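Local coordinates for putative membrane protein COG4129 (Clostridium difficile, PDB 3KMI) that is of unproven function but probably forms the helical C-terminal domain of a membrane exporter of aromatic acids, at residues V13-K16 with L17-V21; N49-I52 with D53-I56; P102-A105 with H106-S109. All coordinates share one frame; numbering follows the deposited sequence.

How the interactions relate
The three interactions are short stretches of about two helical turns each in an all-helical domain, met in series along the chain. Interaction 1 lies on helix 7-33 and interaction 2 on helix 41-61, the next helix; their centres are about 11 Å apart and their side chains touch, K16 and E20 packing on L51, V13 on S55 and L17 on I52. Interaction 3, at the start of helix 103-117, is on the other side of the chain's centre, about 27 Å from interaction 1 and 33 Å from interaction 2, centre to centre. Helix 7-33 packs against helix 41-61 and, further along, interaction 3, so one long helix links the two sides of this C-terminal domain.

Interaction 1 (V13-K16 with L17-V21); sequences VQKK and LQEEV
V13 to L17, Q14 to Q18, K15 to E19 and K16 to E20 are joined by successive i to i+4 backbone hydrogen bonds of a regular alpha-helix, with E20 N to K16 O, at 2.9 Å, the shortest of the four. On the inward side, V13 and L17 lie side by side and point the same way, V13 CG1 meeting L17 CD1 at 4.0 Å. CG1 of V13 stands anti to the backbone N (chi1 167°), which places this methyl beside the next turn. L17 also rests its CG over the backbone, 3.4 Å from V13 O.

Two lysine-glutamate pairs follow at i, i+4 spacing, a common pattern of charged helix surfaces; K15 and E19 lie exposed, while K16 and E20 border helix 41-61. In the first, the K15 chain bends at chi2 (75°) and again at its end, and runs across the E19 carboxylate instead of reaching it with the amine. E19 OE2 is therefore met by methylenes, with K15 CE at 3.1 Å, while K15 NZ stays 4.1 Å from the same oxygen, beyond a salt bridge. Opposite charges at this separation should still attract. The second pair is looser: K16 and E20 run alongside one another, and K16 CG comes within 3.9 Å of E20 OE2, with the charged ends further apart.

The Q18 carbonyl accepts the hydroxyl of S22. Helix 7-33 is flanked by three others here: V13 and L17 face F74, M78 and I81 of helix 68-95, K16 and E20 lie against L51 of helix 41-61, and Q18 and V21 meet R171 of helix 148-176.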
ATOM      1  N   VAL A  13     -22.100  -3.968  12.067  1.00 26.25           N
ATOM      2  CA  VAL A  13     -20.734  -4.459  12.196  1.00 23.14           C
ATOM      3  C   VAL A  13     -19.809  -3.728  11.210  1.00 22.04           C
ATOM      4  O   VAL A  13     -18.715  -3.291  11.587  1.00 20.85           O
ATOM      5  CB  VAL A  13     -20.699  -6.010  11.986  1.00 23.44           C
ATOM      6  CG1 VAL A  13     -19.270  -6.540  11.799  1.00 22.80           C
ATOM      7  CG2 VAL A  13     -21.341  -6.720  13.167  1.00 22.83           C
ATOM      8  N   GLN A  14     -20.249  -3.587   9.961  0.50 21.17           N
ATOM      9  CA  GLN A  14     -19.454  -2.895   8.949  0.50 20.93           C
ATOM     10  C   GLN A  14     -19.344  -1.397   9.274  0.50 20.39           C
ATOM     11  O   GLN A  14     -18.296  -0.782   9.050  0.50 20.09           O
ATOM     12  CB  GLN A  14     -20.032  -3.135   7.538  0.50 20.97           C
ATOM     13  CG  GLN A  14     -20.726  -1.941   6.910  0.50 22.13           C
ATOM     14  CD  GLN A  14     -21.734  -2.342   5.852  0.50 23.35           C
ATOM     15  OE1 GLN A  14     -21.997  -3.533   5.641  0.50 24.16           O
ATOM     16  NE2 GLN A  14     -22.310  -1.351   5.183  0.50 22.74           N
ATOM     17  N   LYS A  15     -20.420  -0.830   9.823  1.00 19.71           N
ATOM     18  CA  LYS A  15     -20.431   0.549  10.323  1.00 19.26           C
ATOM     19  C   LYS A  15     -19.423   0.764  11.477  1.00 18.22           C
ATOM     20  O   LYS A  15     -18.668   1.743  11.490  1.00 17.35           O
ATOM     21  CB  LYS A  15     -21.836   0.873  10.831  1.00 19.96           C
ATOM     22  CG  LYS A  15     -21.975   2.216  11.502  1.00 23.27           C
ATOM     23  CD  LYS A  15     -21.969   3.362  10.498  1.00 28.88           C
ATOM     24  CE  LYS A  15     -22.631   4.625  11.082  1.00 31.49           C
ATOM     25  NZ  LYS A  15     -24.105   4.458  11.352  1.00 33.23           N
ATOM     26  N   LYS A  16     -19.426  -0.153  12.442  1.00 16.18           N
ATOM     27  CA  LYS A  16     -18.499  -0.070  13.561  1.00 15.55           C
ATOM     28  C   LYS A  16     -17.030  -0.213  13.105  1.00 14.10           C
ATOM     29  O   LYS A  16     -16.150   0.503  13.596  1.00 12.53           O
ATOM     30  CB  LYS A  16     -18.875  -1.089  14.637  1.00 16.11           C
ATOM     31  CG  LYS A  16     -17.973  -1.069  15.873  1.00 18.19           C
ATOM     32  CD  LYS A  16     -18.603  -1.763  17.064  1.00 26.12           C
ATOM     33  CE  LYS A  16     -18.319  -3.276  17.076  1.00 29.84           C
ATOM     34  NZ  LYS A  16     -18.757  -3.999  18.322  1.00 32.84           N
ATOM     35  N   LEU A  17     -16.753  -1.148  12.189  1.00 13.12           N
ATOM     36  CA  LEU A  17     -15.390  -1.310  11.652  1.00 13.46           C
ATOM     37  C   LEU A  17     -14.904  -0.032  10.944  1.00 13.37           C
ATOM     38  O   LEU A  17     -13.778   0.399  11.161  1.00 13.73           O
ATOM     39  CB  LEU A  17     -15.311  -2.484  10.660  1.00 13.92           C
ATOM     40  CG  LEU A  17     -15.328  -3.857  11.340  1.00 16.58           C
ATOM     41  CD1 LEU A  17     -15.950  -4.891  10.426  1.00 18.19           C
ATOM     42  CD2 LEU A  17     -13.909  -4.258  11.742  1.00 17.84           C
ATOM     43  N   GLN A  18     -15.754   0.553  10.114  1.00 13.58           N
ATOM     44  CA  GLN A  18     -15.427   1.838   9.501  1.00 14.29           C
ATOM     45  C   GLN A  18     -15.111   2.922  10.535  1.00 13.95           C
ATOM     46  O   GLN A  18     -14.185   3.702  10.361  1.00 13.45           O
ATOM     47  CB  GLN A  18     -16.533   2.301   8.565  1.00 15.13           C
ATOM     48  CG  GLN A  18     -16.189   3.616   7.844  1.00 17.30           C
ATOM     49  CD  GLN A  18     -17.246   4.040   6.843  1.00 24.15           C
ATOM     50  OE1 GLN A  18     -17.500   3.337   5.858  1.00 27.18           O
ATOM     51  NE2 GLN A  18     -17.866   5.201   7.078  1.00 25.03           N
ATOM     52  N   GLU A  19     -15.928   2.986  11.582  1.00 13.68           N
ATOM     53  CA  GLU A  19     -15.738   3.968  12.635  1.00 12.88           C
ATOM     54  C   GLU A  19     -14.381   3.728  13.322  1.00 11.48           C
ATOM     55  O   GLU A  19     -13.656   4.667  13.561  1.00  9.81           O
ATOM     56  CB  GLU A  19     -16.907   3.911  13.626  1.00 12.82           C
ATOM     57  CG  GLU A  19     -18.255   4.220  12.960  1.00 16.21           C
ATOM     58  CD  GLU A  19     -19.491   4.014  13.868  1.00 20.15           C
ATOM     59  OE1 GLU A  19     -19.374   3.464  14.978  1.00 20.99           O
ATOM     60  OE2 GLU A  19     -20.595   4.395  13.440  1.00 22.99           O
ATOM     61  N   GLU A  20     -14.021   2.478  13.584  1.00 10.31           N
ATOM     62  CA  GLU A  20     -12.716   2.178  14.159  1.00 11.57           C
ATOM     63  C   GLU A  20     -11.530   2.488  13.260  1.00 10.11           C
ATOM     64  O   GLU A  20     -10.489   2.921  13.747  1.00 11.20           O
ATOM     65  CB  GLU A  20     -12.662   0.747  14.750  1.00 11.48           C
ATOM     66  CG  GLU A  20     -13.592   0.696  15.977  1.00 15.09           C
ATOM     67  CD  GLU A  20     -13.660  -0.647  16.670  1.00 19.69           C
ATOM     68  OE1 GLU A  20     -12.925  -1.579  16.268  1.00 18.92           O
ATOM     69  OE2 GLU A  20     -14.482  -0.767  17.609  1.00 18.56           O
ATOM     70  N   VAL A  21     -11.691   2.275  11.968  1.00  9.80           N
ATOM     71  CA  VAL A  21     -10.684   2.658  10.985  1.00  9.56           C
ATOM     72  C   VAL A  21     -10.485   4.184  11.063  1.00  9.99           C
ATOM     73  O   VAL A  21      -9.356   4.683  11.092  1.00  9.95           O
ATOM     74  CB  VAL A  21     -11.155   2.284   9.532  1.00  9.86           C
ATOM     75  CG1 VAL A  21     -10.287   2.962   8.500  1.00  7.41           C
ATOM     76  CG2 VAL A  21     -11.164   0.705   9.354  1.00 10.65           C
TER

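Interaction 2 (N49-I52 with D53-I56); sequences NSLI and DSSI
L51 O accepts two hydrogen bonds from one residue, S55: the hydroxyl OG at 2.6 Å and the backbone N at 2.9 Å. This is the familiar motif of a serine folded back onto the i-4 carbonyl of an alpha-helix. The OG of S55 is anti to its own carbonyl carbon (chi1 -61°), a rotation that returns the hydroxyl toward the preceding turn. The two donors approach differently, OG being tilted 22° from the carbonyl plane and the amide N standing above it, 39° out. A buried hydroxyl is thereby satisfied within its own helix, where V13 of helix 7-33 and F74 of helix 68-95 pack against S55.

Backbone bonds from D53 N to N49 O, S54 N to S50 O and I56 N to I52 O continue the same regular helix. S54 OG lies 3.1 Å from S50 O. The polar ends of N49 and S50 are held outside this stretch: N49 OD1 receives a hydrogen bond from R85 of helix 68-95, and S50 OG bonds to the carbonyl of Y46 one turn earlier.

Further out the packing is largely apolar. Between helices, I52 is buried against L17 of helix 7-33 and against M78, I81 and R85 of helix 68-95, so this face of helix 41-61 packs on both helices. Within the helix, I56 follows I52, the two side chains parallel in direction, with I52 CG2 touching I56 CD1 at 3.9 Å. The end of L51 comes toward both serines: its CD1 is 3.6 Å from S55 OG and 3.8 Å from S54 OG.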
ATOM      1  N   ASN A  49      -8.004  -4.255  15.292  1.00 10.91           N
ATOM      2  CA  ASN A  49      -7.563  -5.605  14.957  1.00 12.02           C
ATOM      3  C   ASN A  49      -8.434  -6.650  15.670  1.00 13.05           C
ATOM      4  O   ASN A  49      -8.778  -7.679  15.069  1.00 14.56           O
ATOM      5  CB  ASN A  49      -6.080  -5.829  15.326  1.00 12.34           C
ATOM      6  CG  ASN A  49      -5.121  -5.254  14.281  1.00 13.76           C
ATOM      7  OD1 ASN A  49      -5.492  -5.057  13.117  1.00 13.93           O
ATOM      8  ND2 ASN A  49      -3.883  -5.022  14.685  1.00 11.47           N
ATOM      9  N   SER A  50      -8.771  -6.400  16.946  1.00 13.06           N
ATOM     10  CA  SER A  50      -9.566  -7.392  17.710  1.00 13.18           C
ATOM     11  C   SER A  50     -10.997  -7.520  17.121  1.00 12.24           C
ATOM     12  O   SER A  50     -11.568  -8.625  17.070  1.00 11.62           O
ATOM     13  CB  SER A  50      -9.612  -7.055  19.195  1.00 12.99           C
ATOM     14  OG  SER A  50      -8.315  -7.025  19.734  1.00 15.58           O
ATOM     15  N   LEU A  51     -11.567  -6.403  16.683  1.00 11.32           N
ATOM     16  CA  LEU A  51     -12.882  -6.425  15.984  1.00 11.45           C
ATOM     17  C   LEU A  51     -12.864  -7.062  14.601  1.00 11.76           C
ATOM     18  O   LEU A  51     -13.868  -7.704  14.156  1.00 11.56           O
ATOM     19  CB  LEU A  51     -13.473  -5.001  15.852  1.00 12.08           C
ATOM     20  CG  LEU A  51     -14.956  -4.988  15.395  1.00 14.28           C
ATOM     21  CD1 LEU A  51     -15.859  -5.847  16.233  1.00 13.60           C
ATOM     22  CD2 LEU A  51     -15.549  -3.566  15.334  1.00 16.73           C
ATOM     23  N   ILE A  52     -11.765  -6.867  13.879  1.00 11.58           N
ATOM     24  CA  ILE A  52     -11.610  -7.529  12.593  1.00 11.91           C
ATOM     25  C   ILE A  52     -11.572  -9.028  12.842  1.00 12.78           C
ATOM     26  O   ILE A  52     -12.238  -9.805  12.131  1.00 11.50           O
ATOM     27  CB  ILE A  52     -10.276  -7.096  11.881  1.00 12.07           C
ATOM     28  CG1 ILE A  52     -10.451  -5.703  11.259  1.00 12.05           C
ATOM     29  CG2 ILE A  52      -9.858  -8.183  10.844  1.00 13.13           C
ATOM     30  CD1 ILE A  52      -9.095  -4.957  10.871  1.00 12.95           C
ATOM     31  N   ASP A  53     -10.844  -9.442  13.892  1.00 12.92           N
ATOM     32  CA  ASP A  53     -10.722 -10.886  14.172  1.00 14.01           C
ATOM     33  C   ASP A  53     -12.029 -11.499  14.649  1.00 13.69           C
ATOM     34  O   ASP A  53     -12.384 -12.587  14.226  1.00 13.98           O
ATOM     35  CB  ASP A  53      -9.646 -11.193  15.223  1.00 13.46           C
ATOM     36  CG  ASP A  53      -8.227 -10.923  14.715  1.00 15.05           C
ATOM     37  OD1 ASP A  53      -7.983 -10.897  13.484  1.00 14.63           O
ATOM     38  OD2 ASP A  53      -7.355 -10.711  15.570  1.00 17.76           O
ATOM     39  N   SER A  54     -12.707 -10.835  15.581  1.00 13.70           N
ATOM     40  CA  SER A  54     -13.963 -11.379  16.064  1.00 13.90           C
ATOM     41  C   SER A  54     -15.023 -11.405  14.951  1.00 13.96           C
ATOM     42  O   SER A  54     -15.834 -12.346  14.868  1.00 14.94           O
ATOM     43  CB  SER A  54     -14.447 -10.688  17.339  1.00 14.08           C
ATOM     44  OG  SER A  54     -14.569  -9.291  17.192  1.00 15.61           O
ATOM     45  N   SER A  55     -15.016 -10.399  14.085  1.00 13.81           N
ATOM     46  CA  SER A  55     -16.011 -10.342  13.041  1.00 13.79           C
ATOM     47  C   SER A  55     -15.809 -11.473  12.073  1.00 13.93           C
ATOM     48  O   SER A  55     -16.772 -12.128  11.670  1.00 14.96           O
ATOM     49  CB  SER A  55     -15.986  -8.982  12.350  1.00 14.66           C
ATOM     50  OG  SER A  55     -16.292  -7.994  13.326  1.00 15.49           O
ATOM     51  N   ILE A  56     -14.559 -11.746  11.716  1.00 14.04           N
ATOM     52  CA  ILE A  56     -14.258 -12.833  10.781  1.00 14.24           C
ATOM     53  C   ILE A  56     -14.515 -14.187  11.414  1.00 15.02           C
ATOM     54  O   ILE A  56     -15.119 -15.064  10.778  1.00 14.34           O
ATOM     55  CB  ILE A  56     -12.803 -12.750  10.288  1.00 14.35           C
ATOM     56  CG1 ILE A  56     -12.670 -11.614   9.296  1.00 14.34           C
ATOM     57  CG2 ILE A  56     -12.407 -14.008   9.522  1.00 16.40           C
ATOM     58  CD1 ILE A  56     -11.190 -11.294   8.939  1.00 15.22           C
TER

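Interaction 3 (P102-A105 with H106-S109); sequences PPQA and HILS
P102 O is approached by two backbone amides at the opening of helix 103-117: H106 N makes a nearly straight hydrogen bond of 3.1 Å, while A105 N adds a weak one. P102 occupies the N-cap position, and P103 follows as the first helical residue. Proline suits this first turn because its missing N-H is not needed by any preceding carbonyl of the helix. The next bonds, I107 N to P103 O, L108 N to Q104 O and S109 N to A105 O, establish the regular alpha-helical pattern, the last being the shortest at 2.8 Å.

The H106 imidazole swings back toward the cap, its CG anti to the carbonyl carbon (chi1 -75°). CD2 comes 3.5 Å from P102 O, which lies oblique to the ring, whereas P103 CA sits at the ring edge, near its plane. H106 CB meanwhile is 3.3 Å from P103 O.

On another side of the turn, Q104 and I107 run side by side in the same direction. The bend of Q104 at chi2 (-56°) turns its amide forward toward I107, and OE1 touches I107 CD1 at 3.6 Å.

Three helices pack against this part of the helix. Q104 and I107 face L135 of helix 124-140; A105 and L108 pack on I32 of helix 7-33 and on L157, C160, L161 and L164 of helix 148-176; and S109 OG hydrogen-bonds to the carbonyl of A29, tying the second turn of the helix to helix 7-33.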
ATOM      1  N   PRO A 102       6.520  20.828   8.956  1.00  6.61           N
ATOM      2  CA  PRO A 102       6.415  22.068   8.133  1.00  6.34           C
ATOM      3  C   PRO A 102       4.943  22.386   7.708  1.00  5.64           C
ATOM      4  O   PRO A 102       4.068  21.581   7.959  1.00  5.29           O
ATOM      5  CB  PRO A 102       7.281  21.737   6.919  1.00  6.52           C
ATOM      6  CG  PRO A 102       7.201  20.256   6.806  1.00  5.91           C
ATOM      7  CD  PRO A 102       7.255  19.774   8.235  1.00  6.78           C
ATOM      8  N   PRO A 103       4.680  23.558   7.090  1.00  5.62           N
ATOM      9  CA  PRO A 103       3.316  23.903   6.741  1.00  5.50           C
ATOM     10  C   PRO A 103       2.616  22.838   5.930  1.00  5.52           C
ATOM     11  O   PRO A 103       1.467  22.572   6.195  1.00  5.54           O
ATOM     12  CB  PRO A 103       3.491  25.180   5.909  1.00  4.89           C
ATOM     13  CG  PRO A 103       4.634  25.809   6.522  1.00  6.38           C
ATOM     14  CD  PRO A 103       5.585  24.693   6.828  1.00  5.79           C
ATOM     15  N   GLN A 104       3.304  22.216   4.974  1.00  5.13           N
ATOM     16  CA  GLN A 104       2.683  21.150   4.157  1.00  6.29           C
ATOM     17  C   GLN A 104       2.272  19.907   4.969  1.00  5.45           C
ATOM     18  O   GLN A 104       1.299  19.247   4.631  1.00  4.22           O
ATOM     19  CB  GLN A 104       3.594  20.755   2.994  1.00  7.28           C
ATOM     20  CG  GLN A 104       3.693  21.784   1.855  1.00 11.05           C
ATOM     21  CD  GLN A 104       2.332  22.159   1.248  1.00 18.52           C
ATOM     22  OE1 GLN A 104       2.003  23.344   1.108  1.00 25.09           O
ATOM     23  NE2 GLN A 104       1.542  21.156   0.890  1.00 20.06           N
ATOM     24  N   ALA A 105       3.022  19.610   6.035  1.00  3.73           N
ATOM     25  CA  ALA A 105       2.648  18.556   6.994  1.00  3.09           C
ATOM     26  C   ALA A 105       1.387  18.934   7.759  1.00  2.79           C
ATOM     27  O   ALA A 105       0.493  18.117   7.922  1.00  2.97           O
ATOM     28  CB  ALA A 105       3.831  18.261   7.979  1.00  2.00           C
ATOM     29  N   HIS A 106       1.305  20.179   8.228  1.00  4.18           N
ATOM     30  CA  HIS A 106       0.081  20.693   8.848  1.00  4.87           C
ATOM     31  C   HIS A 106      -1.114  20.588   7.873  1.00  6.59           C
ATOM     32  O   HIS A 106      -2.201  20.255   8.286  1.00  7.64           O
ATOM     33  CB  HIS A 106       0.287  22.144   9.290  1.00  4.19           C
ATOM     34  CG  HIS A 106       1.113  22.294  10.532  1.00  2.25           C
ATOM     35  ND1 HIS A 106       0.622  22.002  11.789  1.00  3.21           N
ATOM     36  CD2 HIS A 106       2.368  22.769  10.719  1.00  2.23           C
ATOM     37  CE1 HIS A 106       1.548  22.264  12.696  1.00  3.16           C
ATOM     38  NE2 HIS A 106       2.618  22.730  12.072  1.00  2.11           N
ATOM     39  N   ILE A 107      -0.895  20.845   6.587  1.00  6.98           N
ATOM     40  CA  ILE A 107      -1.969  20.763   5.584  1.00  8.16           C
ATOM     41  C   ILE A 107      -2.397  19.285   5.374  1.00  8.46           C
ATOM     42  O   ILE A 107      -3.591  18.987   5.268  1.00  7.86           O
ATOM     43  CB  ILE A 107      -1.553  21.459   4.267  1.00  8.31           C
ATOM     44  CG1 ILE A 107      -1.605  22.984   4.450  1.00  9.48           C
ATOM     45  CG2 ILE A 107      -2.460  21.042   3.060  1.00  8.01           C
ATOM     46  CD1 ILE A 107      -0.777  23.731   3.432  1.00 14.74           C
ATOM     47  N   LEU A 108      -1.410  18.389   5.328  1.00  8.05           N
ATOM     48  CA  LEU A 108      -1.655  16.960   5.251  1.00  7.87           C
ATOM     49  C   LEU A 108      -2.476  16.493   6.457  1.00  7.80           C
ATOM     50  O   LEU A 108      -3.466  15.746   6.329  1.00  7.98           O
ATOM     51  CB  LEU A 108      -0.328  16.177   5.200  1.00  8.06           C
ATOM     52  CG  LEU A 108      -0.586  14.667   5.226  1.00  8.77           C
ATOM     53  CD1 LEU A 108      -1.356  14.284   3.951  1.00 11.74           C
ATOM     54  CD2 LEU A 108       0.696  13.872   5.383  1.00 12.46           C
ATOM     55  N   SER A 109      -2.046  16.900   7.635  1.00  6.57           N
ATOM     56  CA  SER A 109      -2.770  16.540   8.828  1.00  7.65           C
ATOM     57  C   SER A 109      -4.237  17.031   8.805  1.00  7.35           C
ATOM     58  O   SER A 109      -5.153  16.271   9.140  1.00  6.86           O
ATOM     59  CB  SER A 109      -2.059  17.117  10.036  1.00  8.59           C
ATOM     60  OG  SER A 109      -2.821  16.888  11.193  1.00  8.70           O
TER